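Local atomic coordinates of penicillin-binding protein activator LpoA (Escherichia coli, PDB entry 6DR3), a protein that regulates peptidoglycan synthesis, being essential for the function of penicillin-binding protein 1A, whose transpeptidase activity it stimulates in vitro, and is represented here by its amino-terminal domain. Residues D4-Y9 and R33-L38; Y109-I114 and I130-L135. All blocks are in the same frame, centred on the assembly; numbering follows the deposited sequence.

Contact 1. Residues D4-Y9 and R33-L38; sequences DQSTAY and RINWQL
W36 lays its indole against the turn D4-T7, and S6 covers one face: its CB lies over the six-membered ring, 3.5 Å from the centroid and 8° off the normal, in a CH-pi contact. Y9 adds an oblique aromatic contact, its CE2 lying 3.6 Å from W36 CH2 with the ring planes 43° apart.

Two hydrogen bonds fix the polar margin. W36 NE1 donates to Q5 OE1 at 2.9 Å; the bond is nearly straight and leaves in the plane of the indole. Q5 reaches it because its chain is extended beyond CG (chi2 177°), which carries the amide to the pyrrole edge. The second, from N35 ND2 to D4 OD2, is longer at 3.3 Å and meets the carboxylate from above its plane. The other carboxylate oxygen, D4 OD1, accepts T7 OG1 through its anti lone pair at 2.8 Å, tying the aspartate to its own turn. N35 OD1 accepts a hydrogen bond from Q68 NE2, so this amide also reaches helix 66-82.

The arrangement is a type I beta turn leading into helix 7-11, docked on helix 30-47 at the N-terminal end of the TPR-like helical domain.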
ATOM      1  N   ASP A   4      20.490   5.550  15.670  1.00 35.23           N
ATOM      2  CA  ASP A   4      21.709   5.683  14.892  1.00 41.04           C
ATOM      3  C   ASP A   4      21.476   6.697  13.772  1.00 36.99           C
ATOM      4  O   ASP A   4      20.443   7.372  13.719  1.00 30.97           O
ATOM      5  CB  ASP A   4      22.147   4.319  14.351  1.00 49.89           C
ATOM      6  CG  ASP A   4      21.357   3.892  13.132  1.00 57.08           C
ATOM      7  OD1 ASP A   4      20.124   4.078  13.127  1.00 59.27           O
ATOM      8  OD2 ASP A   4      21.975   3.374  12.176  1.00 59.28           O
ATOM      9  N   GLN A   5      22.446   6.792  12.859  1.00 37.52           N
ATOM     10  CA  GLN A   5      22.418   7.840  11.843  1.00 31.72           C
ATOM     11  C   GLN A   5      21.154   7.788  10.993  1.00 21.41           C
ATOM     12  O   GLN A   5      20.696   8.828  10.511  1.00 25.70           O
ATOM     13  CB  GLN A   5      23.643   7.724  10.934  1.00 34.11           C
ATOM     14  CG  GLN A   5      24.961   8.066  11.591  1.00 41.37           C
ATOM     15  CD  GLN A   5      26.137   7.855  10.654  1.00 41.17           C
ATOM     16  OE1 GLN A   5      25.957   7.658   9.451  1.00 33.67           O
ATOM     17  NE2 GLN A   5      27.346   7.888  11.202  1.00 45.39           N
ATOM     18  N   SER A   6      20.580   6.599  10.789  1.00 23.91           N
ATOM     19  CA  SER A   6      19.562   6.406   9.760  1.00 28.72           C
ATOM     20  C   SER A   6      18.233   5.888  10.305  1.00 21.32           C
ATOM     21  O   SER A   6      17.407   5.402   9.527  1.00 23.37           O
ATOM     22  CB  SER A   6      20.085   5.449   8.688  1.00 33.35           C
ATOM     23  OG  SER A   6      20.407   4.187   9.251  1.00 31.63           O
ATOM     24  N   THR A   7      17.989   6.007  11.612  1.00 18.73           N
ATOM     25  CA  THR A   7      16.788   5.425  12.207  1.00 24.30           C
ATOM     26  C   THR A   7      15.519   5.895  11.499  1.00 23.02           C
ATOM     27  O   THR A   7      14.732   5.082  11.002  1.00 21.68           O
ATOM     28  CB  THR A   7      16.734   5.768  13.698  1.00 26.91           C
ATOM     29  OG1 THR A   7      17.878   5.208  14.351  1.00 29.55           O
ATOM     30  CG2 THR A   7      15.470   5.215  14.348  1.00 29.52           C
ATOM     31  N   ALA A   8      15.300   7.213  11.455  1.00 25.13           N
ATOM     32  CA  ALA A   8      14.049   7.742  10.913  1.00 21.50           C
ATOM     33  C   ALA A   8      13.812   7.266   9.486  1.00 19.97           C
ATOM     34  O   ALA A   8      12.694   6.875   9.133  1.00 22.22           O
ATOM     35  CB  ALA A   8      14.053   9.270  10.962  1.00 23.02           C
ATOM     36  N   TYR A   9      14.847   7.301   8.647  1.00 18.78           N
ATOM     37  CA  TYR A   9      14.689   6.858   7.266  1.00 22.59           C
ATOM     38  C   TYR A   9      14.359   5.371   7.214  1.00 23.29           C
ATOM     39  O   TYR A   9      13.439   4.951   6.501  1.00 21.11           O
ATOM     40  CB  TYR A   9      15.957   7.160   6.467  1.00 20.74           C
ATOM     41  CG  TYR A   9      16.551   8.521   6.757  1.00 21.82           C
ATOM     42  CD1 TYR A   9      15.993   9.677   6.227  1.00 19.78           C
ATOM     43  CD2 TYR A   9      17.671   8.647   7.565  1.00 28.19           C
ATOM     44  CE1 TYR A   9      16.535  10.922   6.496  1.00 23.84           C
ATOM     45  CE2 TYR A   9      18.221   9.882   7.840  1.00 28.77           C
ATOM     46  CZ  TYR A   9      17.650  11.016   7.305  1.00 27.12           C
ATOM     47  OH  TYR A   9      18.199  12.247   7.581  1.00 28.08           O
ATOM     48  N   ARG A  33      26.848   1.333   7.760  1.00 27.55           N
ATOM     49  CA  ARG A  33      26.922   1.302   6.304  1.00 29.66           C
ATOM     50  C   ARG A  33      25.853   0.387   5.717  1.00 28.38           C
ATOM     51  O   ARG A  33      25.228   0.725   4.704  1.00 25.01           O
ATOM     52  CB  ARG A  33      28.316   0.853   5.867  1.00 34.48           C
ATOM     53  CG  ARG A  33      28.555   0.907   4.368  1.00 37.52           C
ATOM     54  CD  ARG A  33      29.859   0.228   3.997  1.00 41.11           C
ATOM     55  NE  ARG A  33      30.158   0.357   2.573  1.00 47.05           N
ATOM     56  CZ  ARG A  33      30.834   1.365   2.031  1.00 56.89           C
ATOM     57  NH1 ARG A  33      31.294   2.357   2.785  1.00 59.10           N
ATOM     58  NH2 ARG A  33      31.052   1.384   0.723  1.00 65.33           N
ATOM     59  N   ILE A  34      25.626  -0.773   6.337  1.00 24.94           N
ATOM     60  CA  ILE A  34      24.597  -1.688   5.847  1.00 25.14           C
ATOM     61  C   ILE A  34      23.237  -1.006   5.847  1.00 22.06           C
ATOM     62  O   ILE A  34      22.461  -1.134   4.891  1.00 21.83           O
ATOM     63  CB  ILE A  34      24.583  -2.981   6.687  1.00 21.90           C
ATOM     64  CG1 ILE A  34      25.845  -3.804   6.413  1.00 24.37           C
ATOM     65  CG2 ILE A  34      23.329  -3.814   6.390  1.00 22.59           C
ATOM     66  CD1 ILE A  34      26.009  -5.005   7.327  1.00 28.42           C
ATOM     67  N   ASN A  35      22.920  -0.279   6.919  1.00 24.14           N
ATOM     68  CA  ASN A  35      21.626   0.389   6.997  1.00 21.77           C
ATOM     69  C   ASN A  35      21.468   1.409   5.875  1.00 18.84           C
ATOM     70  O   ASN A  35      20.431   1.451   5.203  1.00 22.82           O
ATOM     71  CB  ASN A  35      21.463   1.051   8.366  1.00 27.88           C
ATOM     72  CG  ASN A  35      21.339   0.040   9.489  1.00 32.80           C
ATOM     73  OD1 ASN A  35      20.897  -1.091   9.276  1.00 31.41           O
ATOM     74  ND2 ASN A  35      21.727   0.442  10.694  1.00 37.35           N
ATOM     75  N   TRP A  36      22.489   2.243   5.658  1.00 23.96           N
ATOM     76  CA  TRP A  36      22.446   3.177   4.537  1.00 23.87           C
ATOM     77  C   TRP A  36      22.320   2.431   3.216  1.00 26.18           C
ATOM     78  O   TRP A  36      21.595   2.866   2.313  1.00 19.50           O
ATOM     79  CB  TRP A  36      23.695   4.061   4.527  1.00 19.61           C
ATOM     80  CG  TRP A  36      23.739   5.113   5.607  1.00 20.46           C
ATOM     81  CD1 TRP A  36      24.724   5.293   6.533  1.00 24.51           C
ATOM     82  CD2 TRP A  36      22.762   6.133   5.861  1.00 22.14           C
ATOM     83  NE1 TRP A  36      24.423   6.357   7.347  1.00 27.62           N
ATOM     84  CE2 TRP A  36      23.223   6.889   6.958  1.00 27.13           C
ATOM     85  CE3 TRP A  36      21.542   6.478   5.269  1.00 19.57           C
ATOM     86  CZ2 TRP A  36      22.510   7.969   7.474  1.00 30.30           C
ATOM     87  CZ3 TRP A  36      20.834   7.553   5.784  1.00 24.19           C
ATOM     88  CH2 TRP A  36      21.320   8.285   6.876  1.00 29.37           C
ATOM     89  N   GLN A  37      23.017   1.299   3.088  1.00 23.62           N
ATOM     90  CA  GLN A  37      22.949   0.518   1.859  1.00 22.44           C
ATOM     91  C   GLN A  37      21.540  -0.009   1.621  1.00 19.04           C
ATOM     92  O   GLN A  37      21.027   0.052   0.498  1.00 19.88           O
ATOM     93  CB  GLN A  37      23.955  -0.632   1.920  1.00 20.33           C
ATOM     94  CG  GLN A  37      24.033  -1.458   0.650  1.00 17.99           C
ATOM     95  CD  GLN A  37      25.159  -2.469   0.694  1.00 25.39           C
ATOM     96  OE1 GLN A  37      25.956  -2.486   1.631  1.00 25.09           O
ATOM     97  NE2 GLN A  37      25.232  -3.321  -0.321  1.00 27.45           N
ATOM     98  N   LEU A  38      20.896  -0.529   2.669  1.00 16.28           N
ATOM     99  CA  LEU A  38      19.518  -0.989   2.536  1.00 20.34           C
ATOM    100  C   LEU A  38      18.599   0.150   2.116  1.00 17.79           C
ATOM    101  O   LEU A  38      17.667  -0.050   1.329  1.00 18.57           O
ATOM    102  CB  LEU A  38      19.040  -1.599   3.852  1.00 20.83           C
ATOM    103  CG  LEU A  38      19.644  -2.953   4.230  1.00 21.63           C
ATOM    104  CD1 LEU A  38      19.358  -3.264   5.687  1.00 24.81           C
ATOM    105  CD2 LEU A  38      19.099  -4.054   3.331  1.00 20.21           C
TER

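Contact 2. Residues Y109-I114 and I130-L135; sequences YWQAKI and IAQEPL
A131 places its methyl group over the indole of W110: CB lies 3.5 Å from the centroid of the six-membered ring, 16° off the normal, in a CH-pi contact. Y109 CE2 lies over the opposite face, so the indole is held between the methyl of one helix and the preceding side chain of its own. At the rim, L135 CD1 comes within 3.9 Å of W110 CD1. Aliphatic carbons also meet, W110 CB with Q132 CB at 3.6 Å, before indole and amide run in opposite directions.

The polar part is a pair of glutamines. Q132 NE2 donates to Q111 OE1 at 2.9 Å in an almost straight bond, within the Q132 amide plane but tilted 32° from the carbonyl plane of Q111. A bend at chi2 (65°) in Q111 brings its oxygen round to this donor. A water sits between the two amide oxygens, 2.7 Å from both Q111 OE1 and Q132 OE1. Q132 NE2 also donates a hydrogen bond to A107 O, and Q132 OE1 accepts one from N144 ND2, so the amide of Q132, a buried residue, has protein partners on both nitrogen and oxygen. I114 packs beside it, with CD1 3.5 Å from Q132 OE1.

Helix 103-117 thus meets the C-terminal part of helix 123-132 and the following 3-10 turn, which carries L135: a roughly antiparallel helical hairpin within the TPR-like domain.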
ATOM      1  N   TYR A 109       4.625  -3.868   2.532  1.00 23.73           N
ATOM      2  CA  TYR A 109       4.160  -5.225   2.265  1.00 22.02           C
ATOM      3  C   TYR A 109       2.829  -5.205   1.525  1.00 22.16           C
ATOM      4  O   TYR A 109       2.659  -5.879   0.502  1.00 20.82           O
ATOM      5  CB  TYR A 109       4.040  -6.003   3.578  1.00 21.98           C
ATOM      6  CG  TYR A 109       3.235  -7.278   3.464  1.00 25.41           C
ATOM      7  CD1 TYR A 109       3.839  -8.475   3.106  1.00 26.79           C
ATOM      8  CD2 TYR A 109       1.867  -7.282   3.715  1.00 28.92           C
ATOM      9  CE1 TYR A 109       3.105  -9.642   3.000  1.00 30.92           C
ATOM     10  CE2 TYR A 109       1.126  -8.442   3.611  1.00 31.25           C
ATOM     11  CZ  TYR A 109       1.749  -9.619   3.249  1.00 34.66           C
ATOM     12  OH  TYR A 109       1.013 -10.778   3.151  1.00 36.42           O
ATOM     13  N   TRP A 110       1.867  -4.430   2.028  1.00 29.47           N
ATOM     14  CA  TRP A 110       0.566  -4.363   1.373  1.00 27.94           C
ATOM     15  C   TRP A 110       0.646  -3.645   0.033  1.00 26.09           C
ATOM     16  O   TRP A 110      -0.087  -3.998  -0.898  1.00 25.58           O
ATOM     17  CB  TRP A 110      -0.447  -3.678   2.288  1.00 28.98           C
ATOM     18  CG  TRP A 110      -0.771  -4.496   3.499  1.00 23.96           C
ATOM     19  CD1 TRP A 110      -0.433  -4.220   4.789  1.00 21.47           C
ATOM     20  CD2 TRP A 110      -1.484  -5.737   3.528  1.00 27.48           C
ATOM     21  NE1 TRP A 110      -0.899  -5.208   5.623  1.00 25.90           N
ATOM     22  CE2 TRP A 110      -1.549  -6.151   4.872  1.00 28.04           C
ATOM     23  CE3 TRP A 110      -2.079  -6.537   2.547  1.00 29.34           C
ATOM     24  CZ2 TRP A 110      -2.184  -7.329   5.261  1.00 30.56           C
ATOM     25  CZ3 TRP A 110      -2.711  -7.705   2.936  1.00 27.34           C
ATOM     26  CH2 TRP A 110      -2.758  -8.090   4.280  1.00 25.63           C
ATOM     27  N   GLN A 111       1.518  -2.644  -0.094  1.00 23.47           N
ATOM     28  CA  GLN A 111       1.704  -2.016  -1.398  1.00 20.15           C
ATOM     29  C   GLN A 111       2.216  -3.026  -2.416  1.00 20.24           C
ATOM     30  O   GLN A 111       1.820  -2.993  -3.588  1.00 20.63           O
ATOM     31  CB  GLN A 111       2.665  -0.833  -1.290  1.00 25.05           C
ATOM     32  CG  GLN A 111       2.740   0.007  -2.559  1.00 25.34           C
ATOM     33  CD  GLN A 111       1.430   0.710  -2.872  1.00 26.47           C
ATOM     34  OE1 GLN A 111       0.808   1.306  -1.994  1.00 25.02           O
ATOM     35  NE2 GLN A 111       1.004   0.638  -4.127  1.00 25.94           N
ATOM     36  N   ALA A 112       3.094  -3.936  -1.989  1.00 21.00           N
ATOM     37  CA  ALA A 112       3.564  -4.986  -2.886  1.00 23.94           C
ATOM     38  C   ALA A 112       2.416  -5.890  -3.316  1.00 24.51           C
ATOM     39  O   ALA A 112       2.342  -6.303  -4.479  1.00 24.15           O
ATOM     40  CB  ALA A 112       4.665  -5.802  -2.211  1.00 21.91           C
ATOM     41  N   LYS A 113       1.504  -6.205  -2.394  1.00 29.59           N
ATOM     42  CA  LYS A 113       0.341  -7.004  -2.763  1.00 32.39           C
ATOM     43  C   LYS A 113      -0.581  -6.226  -3.692  1.00 28.97           C
ATOM     44  O   LYS A 113      -1.127  -6.789  -4.648  1.00 28.40           O
ATOM     45  CB  LYS A 113      -0.410  -7.453  -1.510  1.00 32.31           C
ATOM     46  CG  LYS A 113       0.439  -8.262  -0.542  1.00 37.65           C
ATOM     47  CD  LYS A 113      -0.398  -9.253   0.253  1.00 44.66           C
ATOM     48  CE  LYS A 113      -0.757 -10.476  -0.578  1.00 50.92           C
ATOM     49  NZ  LYS A 113      -1.479 -11.503   0.222  1.00 52.07           N
ATOM     50  N   ILE A 114      -0.766  -4.931  -3.429  1.00 27.32           N
ATOM     51  CA  ILE A 114      -1.558  -4.093  -4.326  1.00 27.40           C
ATOM     52  C   ILE A 114      -0.925  -4.065  -5.712  1.00 25.41           C
ATOM     53  O   ILE A 114      -1.600  -4.269  -6.729  1.00 28.07           O
ATOM     54  CB  ILE A 114      -1.708  -2.676  -3.742  1.00 25.92           C
ATOM     55  CG1 ILE A 114      -2.533  -2.719  -2.455  1.00 32.06           C
ATOM     56  CG2 ILE A 114      -2.365  -1.732  -4.751  1.00 29.27           C
ATOM     57  CD1 ILE A 114      -2.428  -1.463  -1.617  1.00 33.32           C
ATOM     58  N   ILE A 130      -7.580  -2.265   2.113  1.00 20.12           N
ATOM     59  CA  ILE A 130      -8.188  -2.038   3.420  1.00 23.32           C
ATOM     60  C   ILE A 130      -7.178  -2.295   4.532  1.00 25.91           C
ATOM     61  O   ILE A 130      -7.146  -1.573   5.537  1.00 25.01           O
ATOM     62  CB  ILE A 130      -9.447  -2.915   3.572  1.00 25.33           C
ATOM     63  CG1 ILE A 130     -10.543  -2.415   2.630  1.00 26.51           C
ATOM     64  CG2 ILE A 130      -9.951  -2.914   5.016  1.00 26.91           C
ATOM     65  CD1 ILE A 130     -11.699  -3.377   2.460  1.00 30.86           C
ATOM     66  N   ALA A 131      -6.340  -3.322   4.377  1.00 23.39           N
ATOM     67  CA  ALA A 131      -5.337  -3.611   5.397  1.00 22.88           C
ATOM     68  C   ALA A 131      -4.267  -2.528   5.452  1.00 24.96           C
ATOM     69  O   ALA A 131      -3.702  -2.271   6.522  1.00 29.05           O
ATOM     70  CB  ALA A 131      -4.697  -4.973   5.130  1.00 26.23           C
ATOM     71  N   GLN A 132      -3.978  -1.884   4.320  1.00 25.63           N
ATOM     72  CA  GLN A 132      -2.935  -0.866   4.274  1.00 26.52           C
ATOM     73  C   GLN A 132      -3.413   0.482   4.797  1.00 25.80           C
ATOM     74  O   GLN A 132      -2.625   1.218   5.401  1.00 23.50           O
ATOM     75  CB  GLN A 132      -2.431  -0.701   2.840  1.00 29.31           C
ATOM     76  CG  GLN A 132      -1.215   0.213   2.699  1.00 25.07           C
ATOM     77  CD  GLN A 132      -1.008   0.682   1.272  1.00 24.30           C
ATOM     78  OE1 GLN A 132      -1.933   1.187   0.636  1.00 21.25           O
ATOM     79  NE2 GLN A 132       0.209   0.514   0.761  1.00 24.98           N
ATOM     80  N   GLU A 133      -4.681   0.821   4.576  1.00 26.85           N
ATOM     81  CA  GLU A 133      -5.159   2.171   4.863  1.00 27.03           C
ATOM     82  C   GLU A 133      -4.852   2.639   6.281  1.00 28.97           C
ATOM     83  O   GLU A 133      -4.414   3.792   6.436  1.00 23.63           O
ATOM     84  CB  GLU A 133      -6.666   2.247   4.575  1.00 27.76           C
ATOM     85  CG  GLU A 133      -7.297   3.606   4.859  1.00 30.99           C
ATOM     86  CD  GLU A 133      -7.621   3.817   6.329  1.00 35.13           C
ATOM     87  OE1 GLU A 133      -7.928   2.824   7.022  1.00 35.54           O
ATOM     88  OE2 GLU A 133      -7.558   4.973   6.792  1.00 40.33           O
ATOM     89  N   PRO A 134      -5.050   1.843   7.335  1.00 28.42           N
ATOM     90  CA  PRO A 134      -4.745   2.343   8.686  1.00 27.10           C
ATOM     91  C   PRO A 134      -3.276   2.673   8.892  1.00 29.92           C
ATOM     92  O   PRO A 134      -2.946   3.410   9.829  1.00 30.65           O
ATOM     93  CB  PRO A 134      -5.193   1.194   9.603  1.00 25.27           C
ATOM     94  CG  PRO A 134      -6.088   0.341   8.766  1.00 30.98           C
ATOM     95  CD  PRO A 134      -5.587   0.473   7.368  1.00 29.99           C
ATOM     96  N   LEU A 135      -2.384   2.149   8.053  1.00 28.61           N
ATOM     97  CA  LEU A 135      -0.953   2.379   8.199  1.00 32.55           C
ATOM     98  C   LEU A 135      -0.476   3.654   7.515  1.00 35.30           C
ATOM     99  O   LEU A 135       0.670   4.060   7.732  1.00 36.31           O
ATOM    100  CB  LEU A 135      -0.176   1.186   7.629  1.00 33.80           C
ATOM    101  CG  LEU A 135      -0.702  -0.207   7.991  1.00 38.33           C
ATOM    102  CD1 LEU A 135       0.106  -1.288   7.287  1.00 41.03           C
ATOM    103  CD2 LEU A 135      -0.689  -0.425   9.496  1.00 42.19           C
TER
HETATM  104  O   HOH W   1      -1.506   2.705  -1.512  1.00 23.77           O

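How the contacts relate
Both contacts set a tryptophan face against a small side chain, S6 in contact 1 and A131 in contact 2, and supplement that packing with side-chain amides. Their places differ. The centre of contact 1, which is partly buried, lies about 22 Å from the centre of the chain, where the N-terminal turn meets helix 30-47; that of contact 2, a surface contact, lies about 4 Å from it and joins helices 103-117 and 123-132. Indole NE1 is itself a donor in the first, whereas paired glutamines and a water carry the polar part of the second. In series along the chain and about 12 Å apart at their nearest atoms, they share no helix.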